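Local structure of cytochrome c552 (Thermochromatium tepidum, 5ZE8) at residues L74-E79 and L98-H103; D288-A293 and A299-I304; T258-V263 and Q308-P313. The protein probably carries electrons through five covalently bound c-type hemes, as a low-potential cytochrome of a thermophilic purple sulfur photosynthetic bacterium. All coordinates share one frame; numbering follows the deposited sequence.

In the fold
Contacts 1 and 3 are buried heme contacts, while contact 2 lies towards the outside of the fold, its centre about 31 Å from that of the chain. No hydrogen bond passes between the segments of contact 1 or contact 3: in contact 3 both segments ligate one iron, while in contact 1 only 98-103 bonds the heme and 74-79 packs against it. Contact 2 is a protein-only hairpin stitched by backbone hydrogen bonds, mostly polar on one face and mostly apolar on the other. Contacts 1 and 2 sit on opposite sides of the chain's centre. Contact 2 falls within the chain that separates the halves of contact 3, and its strand 297-306 leads into the loop carrying His310.

Contact 1 (L74-E79 and L98-H103); sequences LFYQQE and LCLYCH. With HEC (heme c), chain C.
The sulfur of Cys99 does two jobs at once: it is covalently tied to heme c and it lies against the ring of Tyr76. SG sits 5.0 Å from the centroid of the Tyr76 ring, well off the ring normal, so this sulfur-aromatic contact is oblique; the nearest carbon is Tyr76 CD2, 3.9 Å from Cys99 SG. Tyr76 CG stands anti to its own nitrogen (chi1 -174°), which swings the ring off helix 70-79 towards the 98-103 segment. Farther out along the ring, towards the hydroxyl, Leu100 CD2 packs at 3.8 Å from Tyr76 CE2 and also touches the hydroxyl oxygen, the two side chains crossing at about a right angle. With an alanine in place of Tyr76, the thioether sulfur and the Leu100 methyl would probably lose their aromatic neighbour, opening a gap between helix and turn.

No hydrogen bond crosses between the segments; both meet the heme, which is bonded to 98-103 and only packed against by 74-79. Residues 99-103 form a CXXCH motif, with Cys99 SG bonded to the heme CAB at 1.9 Å, Cys102 SG bonded to CAC, and His103 NE2 on the iron at 2.1 Å. One short turn holds all three attachments, and Cys99 O receives both Cys102 N and His103 N. From the other segment, Phe75 CD1 meets the heme methyl CMA at 3.4 Å, and Glu79 OE1 approaches the CBB carbon.

Helix 70-79 thus covers one margin of the porphyrin while the 99-103 turn holds it by two thioethers and the iron. His72, on that same long helix, stacks on the His103 ring; Phe318 meets Phe75, Ala66 touches Tyr76, and Leu100 rests on Ala108 of helix 105-109.

Contact 2 (D288-A293 and A299-I304); sequences DLTTKA and AAQVWI
Six backbone hydrogen bonds join the two strands, a pair each at Asp288-Trp303, Thr290-Gln301 and Lys292-Ala299. All lie at 2.8 to 2.9 Å between N and O, and most are close to straight; the exception is Ala299 N to Lys292 O, bent to 139°. Between them fall the non-hydrogen-bonded pairs Leu289-Val302 and Thr291-Ala300, where CA-H...O contacts add to the pairing, as from Thr291 CA to Ala299 O at 3.2 Å.

A second set of bonds runs through side chains on the face of Thr290, Gln301 and Trp303. Thr290 OG1 lies between its backbone nitrogen and carbonyl carbon (chi1 58°), turned to the partner strand, where it gives its proton to Gln301 OE1 at 2.9 Å. The same oxygen accepts from Trp303 NE1 at 3.1 Å, lying in the plane of the indole, so one hydroxyl links the amide and the indole.

The opposite face is mostly apolar, Thr291 apart: Leu289 CD1 reaches Val302 CG2 at 4.0 Å and Ala300 CB a little farther off.

This pair is the hairpin of strands 285-294 and 297-306. Strand 297-306 is central in a three-stranded antiparallel sheet, bonded on its other side to strand 383-391, while Leu289, Ala300 and Val302 pack against Leu325 of strand 320-328, which belongs to the second sheet.

Contact 3 (T258-V263 and Q308-P313); sequences TCHMPV and QPHAMP. With HEC (heme c), chain F.
Helix 256-260 ends at His260, Met261 being the first residue to leave helical angles, and faces across a heme the irregular loop 308-313, with no hydrogen bond between them. The imidazoles of His260 and His310 meet end-on through the iron: His260 NE2 and His310 NE2 each coordinate FE at 2.1 Å, and the two nitrogens lie 4.1 Å apart, almost in line with the metal. The ring planes are turned only about 18° from each other. With chi1 at 45°, the His310 side chain turns its ring in towards the iron. Behind it ND1 donates to Ala311 O at 2.9 Å, with an N-H...O angle of 164°. That bond fixes the rotation of the imidazole and would probably make it a slightly stronger iron donor. On the same side of the porphyrin, Pro309 CG lies over it, 3.4 Å from C2C. Across the heme, Cys259 SG is bonded to CAC at 1.9 Å. The His260 side chain also comes within about 4 Å of a second heme, consistent with electron passage between them. Cys259 and His260 close a CXXCH motif, and with distant His310 they complete a bis-histidine, six-coordinate c-type heme site.

Contact 1 (L74-E79 and L98-H103)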
loop_
_atom_site.group_PDB
_atom_site.type_symbol
_atom_site.label_atom_id
_atom_site.label_comp_id
_atom_site.label_asym_id
_atom_site.label_seq_id
_atom_site.Cartn_x
_atom_site.Cartn_y
_atom_site.Cartn_z
ATOM N N LEU A 74 -7.100 5.472 -13.766
ATOM C CA LEU A 74 -7.462 6.859 -14.121
ATOM C C LEU A 74 -6.113 7.625 -14.263
ATOM O O LEU A 74 -5.869 8.385 -15.227
ATOM C CB LEU A 74 -8.332 7.473 -13.006
ATOM C CG LEU A 74 -9.014 8.833 -13.281
ATOM C CD1 LEU A 74 -9.922 9.168 -12.099
ATOM C CD2 LEU A 74 -8.126 10.014 -13.599
ATOM N N PHE A 75 -5.214 7.490 -13.280
ATOM C CA PHE A 75 -3.942 8.203 -13.305
ATOM C C PHE A 75 -3.067 7.676 -14.471
ATOM O O PHE A 75 -2.420 8.457 -15.177
ATOM C CB PHE A 75 -3.201 8.076 -12.001
ATOM C CG PHE A 75 -3.712 8.937 -10.898
ATOM C CD1 PHE A 75 -4.832 8.628 -10.188
ATOM C CD2 PHE A 75 -3.079 10.175 -10.694
ATOM C CE1 PHE A 75 -5.245 9.417 -9.147
ATOM C CE2 PHE A 75 -3.511 10.964 -9.661
ATOM C CZ PHE A 75 -4.566 10.574 -8.893
ATOM N N TYR A 76 -3.048 6.352 -14.695
ATOM C CA TYR A 76 -2.291 5.754 -15.800
ATOM C C TYR A 76 -2.764 6.292 -17.164
ATOM O O TYR A 76 -1.889 6.688 -18.010
ATOM C CB TYR A 76 -2.291 4.245 -15.738
ATOM C CG TYR A 76 -1.420 3.543 -16.761
ATOM C CD1 TYR A 76 -1.848 3.310 -18.082
ATOM C CD2 TYR A 76 -0.139 3.283 -16.482
ATOM C CE1 TYR A 76 -1.054 2.696 -19.019
ATOM C CE2 TYR A 76 0.670 2.639 -17.397
ATOM C CZ TYR A 76 0.204 2.308 -18.639
ATOM O OH TYR A 76 1.050 1.726 -19.527
ATOM N N GLN A 77 -4.056 6.398 -17.321
ATOM C CA GLN A 77 -4.602 6.943 -18.589
ATOM C C GLN A 77 -4.168 8.379 -18.768
ATOM O O GLN A 77 -3.795 8.758 -19.952
ATOM C CB GLN A 77 -6.118 6.842 -18.570
ATOM C CG GLN A 77 -6.847 7.208 -19.890
ATOM C CD GLN A 77 -6.530 6.335 -21.100
ATOM O OE1 GLN A 77 -6.773 5.121 -21.108
ATOM N NE2 GLN A 77 -6.049 6.968 -22.153
ATOM N N GLN A 78 -4.239 9.146 -17.688
ATOM C CA GLN A 78 -3.916 10.574 -17.736
ATOM C C GLN A 78 -2.422 10.798 -17.932
ATOM O O GLN A 78 -2.026 11.770 -18.608
ATOM C CB GLN A 78 -4.467 11.369 -16.514
ATOM C CG GLN A 78 -3.421 11.813 -15.446
ATOM C CD GLN A 78 -3.881 12.648 -14.196
ATOM O OE1 GLN A 78 -4.961 13.239 -14.159
ATOM N NE2 GLN A 78 -2.987 12.706 -13.165
ATOM N N GLU A 79 -1.566 9.959 -17.342
ATOM C CA GLU A 79 -0.167 10.174 -17.361
ATOM C C GLU A 79 0.678 9.435 -18.429
ATOM O O GLU A 79 1.791 9.852 -18.778
ATOM C CB GLU A 79 0.410 9.813 -15.983
ATOM C CG GLU A 79 -0.159 10.718 -14.926
ATOM C CD GLU A 79 0.491 10.571 -13.578
ATOM O OE1 GLU A 79 1.608 10.089 -13.532
ATOM O OE2 GLU A 79 -0.094 10.972 -12.544
ATOM N N LEU A 98 7.214 4.051 -16.323
ATOM C CA LEU A 98 7.849 3.562 -15.136
ATOM C C LEU A 98 6.834 2.873 -14.201
ATOM O O LEU A 98 7.235 2.001 -13.400
ATOM C CB LEU A 98 8.594 4.666 -14.355
ATOM C CG LEU A 98 7.718 5.665 -13.609
ATOM C CD1 LEU A 98 8.585 6.472 -12.662
ATOM C CD2 LEU A 98 6.836 6.624 -14.387
ATOM N N CYS A 99 5.531 3.226 -14.313
ATOM C CA CYS A 99 4.484 2.603 -13.533
ATOM C C CYS A 99 4.580 1.091 -13.613
ATOM O O CYS A 99 4.245 0.375 -12.685
ATOM C CB CYS A 99 3.121 3.044 -14.011
ATOM S SG CYS A 99 2.946 4.743 -14.617
ATOM N N LEU A 100 4.893 0.570 -14.832
ATOM C CA LEU A 100 4.799 -0.853 -15.075
ATOM C C LEU A 100 5.827 -1.644 -14.262
ATOM O O LEU A 100 5.653 -2.832 -14.018
ATOM C CB LEU A 100 4.843 -1.162 -16.529
ATOM C CG LEU A 100 3.816 -0.464 -17.393
ATOM C CD1 LEU A 100 4.115 -0.732 -18.853
ATOM C CD2 LEU A 100 2.399 -0.663 -16.943
ATOM N N TYR A 101 6.968 -1.015 -13.892
ATOM C CA TYR A 101 7.982 -1.687 -13.147
ATOM C C TYR A 101 7.472 -2.233 -11.830
ATOM O O TYR A 101 7.990 -3.222 -11.310
ATOM C CB TYR A 101 9.210 -0.804 -12.933
ATOM C CG TYR A 101 9.902 -0.250 -14.182
ATOM C CD1 TYR A 101 10.168 -1.061 -15.240
ATOM C CD2 TYR A 101 10.275 1.037 -14.214
ATOM C CE1 TYR A 101 10.763 -0.533 -16.370
ATOM C CE2 TYR A 101 10.941 1.565 -15.299
ATOM C CZ TYR A 101 11.129 0.730 -16.374
ATOM O OH TYR A 101 11.800 1.251 -17.582
ATOM N N CYS A 102 6.487 -1.575 -11.293
ATOM C CA CYS A 102 5.841 -1.909 -9.973
ATOM C C CYS A 102 4.448 -2.465 -10.130
ATOM O O CYS A 102 4.081 -3.372 -9.422
ATOM C CB CYS A 102 5.765 -0.736 -8.986
ATOM S SG CYS A 102 7.459 0.002 -8.742
ATOM N N HIS A 103 3.654 -1.890 -11.064
ATOM C CA HIS A 103 2.221 -2.246 -11.226
ATOM C C HIS A 103 1.993 -3.378 -12.218
ATOM O O HIS A 103 0.926 -4.001 -12.163
ATOM C CB HIS A 103 1.395 -1.052 -11.670
ATOM C CG HIS A 103 1.177 0.010 -10.639
ATOM N ND1 HIS A 103 -0.004 0.061 -9.909
ATOM C CD2 HIS A 103 1.948 1.095 -10.219
ATOM C CE1 HIS A 103 0.068 1.096 -9.079
ATOM N NE2 HIS A 103 1.223 1.743 -9.234
HETATM FE FE HEC C . 1.845 3.517 -8.224
HETATM C CHA HEC C . -0.451 3.040 -5.696
HETATM C CHB HEC C . -0.431 5.420 -9.879
HETATM C CHC HEC C . 4.146 4.278 -10.531
HETATM C CHD HEC C . 4.123 1.633 -6.578
HETATM N NA HEC C . 0.006 4.147 -7.916
HETATM C C1A HEC C . -0.816 3.821 -6.791
HETATM C C2A HEC C . -2.035 4.584 -6.812
HETATM C C3A HEC C . -2.028 5.271 -7.952
HETATM C C4A HEC C . -0.784 5.013 -8.606
HETATM C CMA HEC C . -3.062 6.225 -8.459
HETATM C CAA HEC C . -3.162 4.478 -5.856
HETATM C CBA HEC C . -3.990 3.222 -6.247
HETATM C CGA HEC C . -5.167 2.869 -5.395
HETATM O O1A HEC C . -5.984 1.916 -5.680
HETATM O O2A HEC C . -5.423 3.497 -4.317
HETATM N NB HEC C . 1.792 4.594 -9.955
HETATM C C1B HEC C . 0.772 5.230 -10.488
HETATM C C2B HEC C . 1.149 5.722 -11.775
HETATM C C3B HEC C . 2.464 5.492 -12.004
HETATM C C4B HEC C . 2.883 4.763 -10.772
HETATM C CMB HEC C . 0.203 6.459 -12.665
HETATM C CAB HEC C . 3.355 5.849 -13.114
HETATM C CBB HEC C . 3.266 7.176 -13.600
HETATM N NC HEC C . 3.756 3.067 -8.489
HETATM C C1C HEC C . 4.637 3.524 -9.498
HETATM C C2C HEC C . 5.956 3.027 -9.325
HETATM C C3C HEC C . 5.936 2.209 -8.219
HETATM C C4C HEC C . 4.555 2.249 -7.735
HETATM C CMC HEC C . 7.098 3.276 -10.242
HETATM C CAC HEC C . 7.037 1.440 -7.612
HETATM C CBC HEC C . 8.195 2.198 -7.283
HETATM N ND HEC C . 1.816 2.501 -6.558
HETATM C C1D HEC C . 2.810 1.745 -6.025
HETATM C C2D HEC C . 2.442 1.168 -4.758
HETATM C C3D HEC C . 1.216 1.604 -4.479
HETATM C C4D HEC C . 0.816 2.445 -5.614
HETATM C CMD HEC C . 3.334 0.325 -3.909
HETATM C CAD HEC C . 0.359 1.256 -3.254
HETATM C CBD HEC C . 0.599 2.372 -2.293
HETATM C CGD HEC C . -0.230 2.267 -1.011
HETATM O O1D HEC C . -0.837 1.278 -0.703
HETATM O O2D HEC C . -0.337 3.296 -0.259
#

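Contact 2 (D288-A293 and A299-I304)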
loop_
_atom_site.group_PDB
_atom_site.type_symbol
_atom_site.label_atom_id
_atom_site.label_comp_id
_atom_site.label_asym_id
_atom_site.label_seq_id
_atom_site.Cartn_x
_atom_site.Cartn_y
_atom_site.Cartn_z
ATOM N N ASP A 288 -8.495 6.921 21.255
ATOM C CA ASP A 288 -9.282 7.113 22.504
ATOM C C ASP A 288 -9.563 8.581 22.771
ATOM O O ASP A 288 -8.829 9.447 22.353
ATOM C CB ASP A 288 -8.531 6.492 23.678
ATOM C CG ASP A 288 -9.434 6.137 24.854
ATOM O OD1 ASP A 288 -10.682 5.933 24.695
ATOM O OD2 ASP A 288 -8.797 6.038 25.923
ATOM N N LEU A 289 -10.711 8.821 23.425
ATOM C CA LEU A 289 -11.190 10.162 23.767
ATOM C C LEU A 289 -11.414 10.183 25.275
ATOM O O LEU A 289 -12.014 9.247 25.782
ATOM C CB LEU A 289 -12.528 10.404 23.132
ATOM C CG LEU A 289 -13.371 11.599 23.600
ATOM C CD1 LEU A 289 -12.599 12.842 23.204
ATOM C CD2 LEU A 289 -14.661 11.562 22.859
ATOM N N THR A 290 -10.789 11.154 25.906
ATOM C CA THR A 290 -10.941 11.457 27.353
ATOM C C THR A 290 -11.521 12.843 27.514
ATOM O O THR A 290 -11.267 13.706 26.710
ATOM C CB THR A 290 -9.621 11.346 28.171
ATOM O OG1 THR A 290 -8.549 12.217 27.702
ATOM C CG2 THR A 290 -9.231 10.004 28.174
ATOM N N THR A 291 -12.341 13.058 28.548
ATOM C CA THR A 291 -12.785 14.450 28.817
ATOM C C THR A 291 -12.636 14.719 30.302
ATOM O O THR A 291 -12.752 13.787 31.080
ATOM C CB THR A 291 -14.252 14.716 28.380
ATOM O OG1 THR A 291 -15.150 13.982 29.202
ATOM C CG2 THR A 291 -14.488 14.284 26.944
ATOM N N LYS A 292 -12.327 15.960 30.624
ATOM C CA LYS A 292 -12.307 16.450 32.023
ATOM C C LYS A 292 -13.146 17.727 32.015
ATOM O O LYS A 292 -13.193 18.445 31.012
ATOM C CB LYS A 292 -10.878 16.791 32.492
ATOM C CG LYS A 292 -9.756 15.802 32.142
ATOM C CD LYS A 292 -8.935 15.289 33.364
ATOM C CE LYS A 292 -7.475 14.888 33.023
ATOM N NZ LYS A 292 -6.803 13.757 33.807
ATOM N N ALA A 293 -13.770 18.083 33.138
ATOM C CA ALA A 293 -14.313 19.459 33.254
ATOM C C ALA A 293 -13.206 20.512 33.312
ATOM O O ALA A 293 -12.108 20.276 33.806
ATOM C CB ALA A 293 -15.219 19.574 34.466
ATOM N N ALA A 299 -12.795 20.010 28.549
ATOM C CA ALA A 299 -11.505 19.725 27.929
ATOM C C ALA A 299 -11.522 18.277 27.407
ATOM O O ALA A 299 -11.571 17.313 28.124
ATOM C CB ALA A 299 -10.384 19.942 28.914
ATOM N N ALA A 300 -11.430 18.150 26.081
ATOM C CA ALA A 300 -11.524 16.853 25.386
ATOM C C ALA A 300 -10.130 16.561 24.850
ATOM O O ALA A 300 -9.537 17.395 24.279
ATOM C CB ALA A 300 -12.560 16.960 24.231
ATOM N N GLN A 301 -9.610 15.365 25.142
ATOM C CA GLN A 301 -8.292 14.947 24.662
ATOM C C GLN A 301 -8.487 13.772 23.768
ATOM O O GLN A 301 -9.093 12.774 24.195
ATOM C CB GLN A 301 -7.405 14.566 25.834
ATOM C CG GLN A 301 -7.029 15.734 26.749
ATOM C CD GLN A 301 -8.021 15.937 27.875
ATOM O OE1 GLN A 301 -8.349 14.991 28.594
ATOM N NE2 GLN A 301 -8.501 17.176 28.049
ATOM N N VAL A 302 -7.986 13.878 22.531
ATOM C CA VAL A 302 -8.073 12.812 21.554
ATOM C C VAL A 302 -6.640 12.261 21.471
ATOM O O VAL A 302 -5.711 12.993 21.263
ATOM C CB VAL A 302 -8.605 13.285 20.180
ATOM C CG1 VAL A 302 -8.507 12.154 19.172
ATOM C CG2 VAL A 302 -10.032 13.709 20.315
ATOM N N TRP A 303 -6.488 10.964 21.739
ATOM C CA TRP A 303 -5.198 10.267 21.642
ATOM C C TRP A 303 -5.221 9.296 20.474
ATOM O O TRP A 303 -6.170 8.450 20.355
ATOM C CB TRP A 303 -4.921 9.523 22.961
ATOM C CG TRP A 303 -5.102 10.399 24.203
ATOM C CD1 TRP A 303 -6.288 10.656 24.887
ATOM C CD2 TRP A 303 -4.089 11.136 24.881
ATOM N NE1 TRP A 303 -6.055 11.515 25.953
ATOM C CE2 TRP A 303 -4.719 11.826 25.975
ATOM C CE3 TRP A 303 -2.711 11.297 24.680
ATOM C CZ2 TRP A 303 -4.002 12.644 26.851
ATOM C CZ3 TRP A 303 -2.006 12.127 25.566
ATOM C CH2 TRP A 303 -2.666 12.786 26.633
ATOM N N ILE A 304 -4.221 9.429 19.621
ATOM C CA ILE A 304 -4.166 8.526 18.430
ATOM C C ILE A 304 -2.741 7.940 18.407
ATOM O O ILE A 304 -1.810 8.667 18.104
ATOM C CB ILE A 304 -4.461 9.256 17.117
ATOM C CG1 ILE A 304 -5.703 10.147 17.278
ATOM C CG2 ILE A 304 -4.682 8.205 16.042
ATOM C CD1 ILE A 304 -6.068 10.900 16.026
#

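Contact 3 (T258-V263 and Q308-P313)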
loop_
_atom_site.group_PDB
_atom_site.type_symbol
_atom_site.label_atom_id
_atom_site.label_comp_id
_atom_site.label_asym_id
_atom_site.label_seq_id
_atom_site.Cartn_x
_atom_site.Cartn_y
_atom_site.Cartn_z
ATOM N N THR A 258 6.319 -9.825 8.804
ATOM C CA THR A 258 5.797 -10.166 10.113
ATOM C C THR A 258 4.450 -9.617 10.419
ATOM O O THR A 258 3.625 -10.309 11.018
ATOM C CB THR A 258 6.817 -9.825 11.229
ATOM O OG1 THR A 258 8.114 -10.149 10.759
ATOM C CG2 THR A 258 6.512 -10.566 12.476
ATOM N N CYS A 259 4.110 -8.433 9.863
ATOM C CA CYS A 259 2.798 -7.881 9.977
ATOM C C CYS A 259 1.882 -8.183 8.780
ATOM O O CYS A 259 0.709 -8.352 8.948
ATOM C CB CYS A 259 2.916 -6.347 10.119
ATOM S SG CYS A 259 3.726 -5.991 11.686
ATOM N N HIS A 260 2.456 -8.162 7.554
ATOM C CA HIS A 260 1.677 -8.203 6.314
ATOM C C HIS A 260 1.517 -9.551 5.664
ATOM O O HIS A 260 0.727 -9.704 4.785
ATOM C CB HIS A 260 2.313 -7.225 5.320
ATOM C CG HIS A 260 2.051 -5.775 5.588
ATOM N ND1 HIS A 260 0.791 -5.262 5.510
ATOM C CD2 HIS A 260 2.855 -4.767 6.001
ATOM C CE1 HIS A 260 0.840 -3.966 5.800
ATOM N NE2 HIS A 260 2.063 -3.667 6.131
ATOM N N MET A 261 2.274 -10.561 6.138
ATOM C CA MET A 261 2.165 -11.952 5.702
ATOM C C MET A 261 2.144 -12.894 6.878
ATOM O O MET A 261 2.950 -13.791 6.993
ATOM C CB MET A 261 3.209 -12.352 4.707
ATOM C CG MET A 261 3.217 -11.530 3.426
ATOM S SD MET A 261 4.410 -12.089 2.159
ATOM C CE MET A 261 3.628 -13.667 1.738
ATOM N N PRO A 262 1.225 -12.616 7.810
ATOM C CA PRO A 262 1.248 -13.424 9.029
ATOM C C PRO A 262 0.984 -14.873 8.782
ATOM O O PRO A 262 0.264 -15.258 7.851
ATOM C CB PRO A 262 0.173 -12.759 9.914
ATOM C CG PRO A 262 -0.750 -12.191 8.940
ATOM C CD PRO A 262 0.157 -11.617 7.856
ATOM N N VAL A 263 1.523 -15.702 9.712
ATOM C CA VAL A 263 1.191 -17.067 9.777
ATOM C C VAL A 263 -0.239 -17.197 10.352
ATOM O O VAL A 263 -0.577 -16.769 11.487
ATOM C CB VAL A 263 2.138 -17.867 10.654
ATOM C CG1 VAL A 263 1.588 -19.318 10.690
ATOM C CG2 VAL A 263 3.519 -17.842 10.101
ATOM N N GLN A 308 2.155 1.369 13.633
ATOM C CA GLN A 308 2.977 0.945 12.504
ATOM C C GLN A 308 4.385 1.503 12.622
ATOM O O GLN A 308 4.593 2.600 13.212
ATOM C CB GLN A 308 2.310 1.478 11.220
ATOM C CG GLN A 308 0.845 1.044 11.086
ATOM C CD GLN A 308 0.033 2.036 10.269
ATOM O OE1 GLN A 308 0.491 2.537 9.195
ATOM N NE2 GLN A 308 -1.144 2.324 10.743
ATOM N N PRO A 309 5.389 0.900 11.977
ATOM C CA PRO A 309 6.749 1.354 11.979
ATOM C C PRO A 309 7.045 2.308 10.802
ATOM O O PRO A 309 8.153 2.728 10.598
ATOM C CB PRO A 309 7.509 0.037 11.783
ATOM C CG PRO A 309 6.626 -0.800 10.920
ATOM C CD PRO A 309 5.246 -0.468 11.425
ATOM N N HIS A 310 6.037 2.510 9.933
ATOM C CA HIS A 310 6.043 3.517 8.883
ATOM C C HIS A 310 5.023 4.569 9.301
ATOM O O HIS A 310 4.304 4.379 10.264
ATOM C CB HIS A 310 5.755 2.913 7.495
ATOM C CG HIS A 310 4.598 1.919 7.446
ATOM N ND1 HIS A 310 3.263 2.214 7.733
ATOM C CD2 HIS A 310 4.605 0.602 7.091
ATOM C CE1 HIS A 310 2.535 1.119 7.559
ATOM N NE2 HIS A 310 3.331 0.127 7.160
ATOM N N ALA A 311 4.967 5.669 8.560
ATOM C CA ALA A 311 3.888 6.636 8.812
ATOM C C ALA A 311 2.486 6.039 8.659
ATOM O O ALA A 311 2.265 4.948 8.071
ATOM C CB ALA A 311 4.009 7.854 7.911
ATOM N N MET A 312 1.513 6.758 9.224
ATOM C CA MET A 312 0.148 6.401 9.050
ATOM C C MET A 312 -0.585 7.632 8.551
ATOM O O MET A 312 -0.737 8.562 9.330
ATOM C CB MET A 312 -0.504 5.892 10.322
ATOM C CG MET A 312 -2.001 5.693 10.277
ATOM S SD MET A 312 -2.653 4.763 8.906
ATOM C CE MET A 312 -4.428 4.642 9.284
ATOM N N PRO A 313 -1.018 7.686 7.296
ATOM C CA PRO A 313 -0.957 6.650 6.298
ATOM C C PRO A 313 0.293 6.709 5.446
ATOM O O PRO A 313 0.660 7.769 4.865
ATOM C CB PRO A 313 -2.209 6.940 5.448
ATOM C CG PRO A 313 -2.296 8.473 5.486
ATOM C CD PRO A 313 -1.840 8.833 6.842
HETATM FE FE HEC F . 2.735 -1.776 6.679
HETATM C CHA HEC F . -0.258 -0.504 5.910
HETATM C CHB HEC F . 3.797 -1.413 3.447
HETATM C CHC HEC F . 5.868 -2.887 7.546
HETATM C CHD HEC F . 1.564 -2.628 9.785
HETATM N NA HEC F . 1.962 -1.080 4.989
HETATM C C1A HEC F . 0.671 -0.520 4.891
HETATM C C2A HEC F . 0.431 -0.092 3.541
HETATM C C3A HEC F . 1.589 -0.389 2.871
HETATM C C4A HEC F . 2.528 -0.987 3.750
HETATM C CMA HEC F . 1.915 -0.106 1.402
HETATM C CAA HEC F . -0.830 0.634 3.015
HETATM C CBA HEC F . -0.767 2.134 3.287
HETATM C CGA HEC F . -1.951 2.924 2.792
HETATM O O1A HEC F . -2.041 3.260 1.587
HETATM O O2A HEC F . -2.852 3.217 3.638
HETATM N NB HEC F . 4.500 -2.108 5.716
HETATM C C1B HEC F . 4.669 -1.938 4.368
HETATM C C2B HEC F . 6.001 -2.276 4.010
HETATM C C3B HEC F . 6.671 -2.694 5.157
HETATM C C4B HEC F . 5.661 -2.550 6.230
HETATM C CMB HEC F . 6.644 -2.168 2.620
HETATM C CAB HEC F . 8.079 -3.042 5.421
HETATM C CBB HEC F . 9.014 -2.071 5.034
HETATM N NC HEC F . 3.558 -2.592 8.345
HETATM C C1C HEC F . 4.867 -2.935 8.479
HETATM C C2C HEC F . 5.002 -3.599 9.742
HETATM C C3C HEC F . 3.799 -3.585 10.395
HETATM C C4C HEC F . 2.889 -2.890 9.507
HETATM C CMC HEC F . 6.280 -4.273 10.237
HETATM C CAC HEC F . 3.365 -4.105 11.758
HETATM C CBC HEC F . 4.118 -3.686 12.875
HETATM N ND HEC F . 1.059 -1.536 7.630
HETATM C C1D HEC F . 0.690 -2.016 8.882
HETATM C C2D HEC F . -0.742 -1.773 9.163
HETATM C C3D HEC F . -1.282 -1.143 8.104
HETATM C C4D HEC F . -0.113 -1.037 7.180
HETATM C CMD HEC F . -1.424 -2.128 10.431
HETATM C CAD HEC F . -2.688 -0.685 7.858
HETATM C CBD HEC F . -2.763 0.807 7.637
HETATM C CGD HEC F . -3.074 1.271 6.223
HETATM O O1D HEC F . -3.530 0.498 5.384
HETATM O O2D HEC F . -2.853 2.454 6.008
#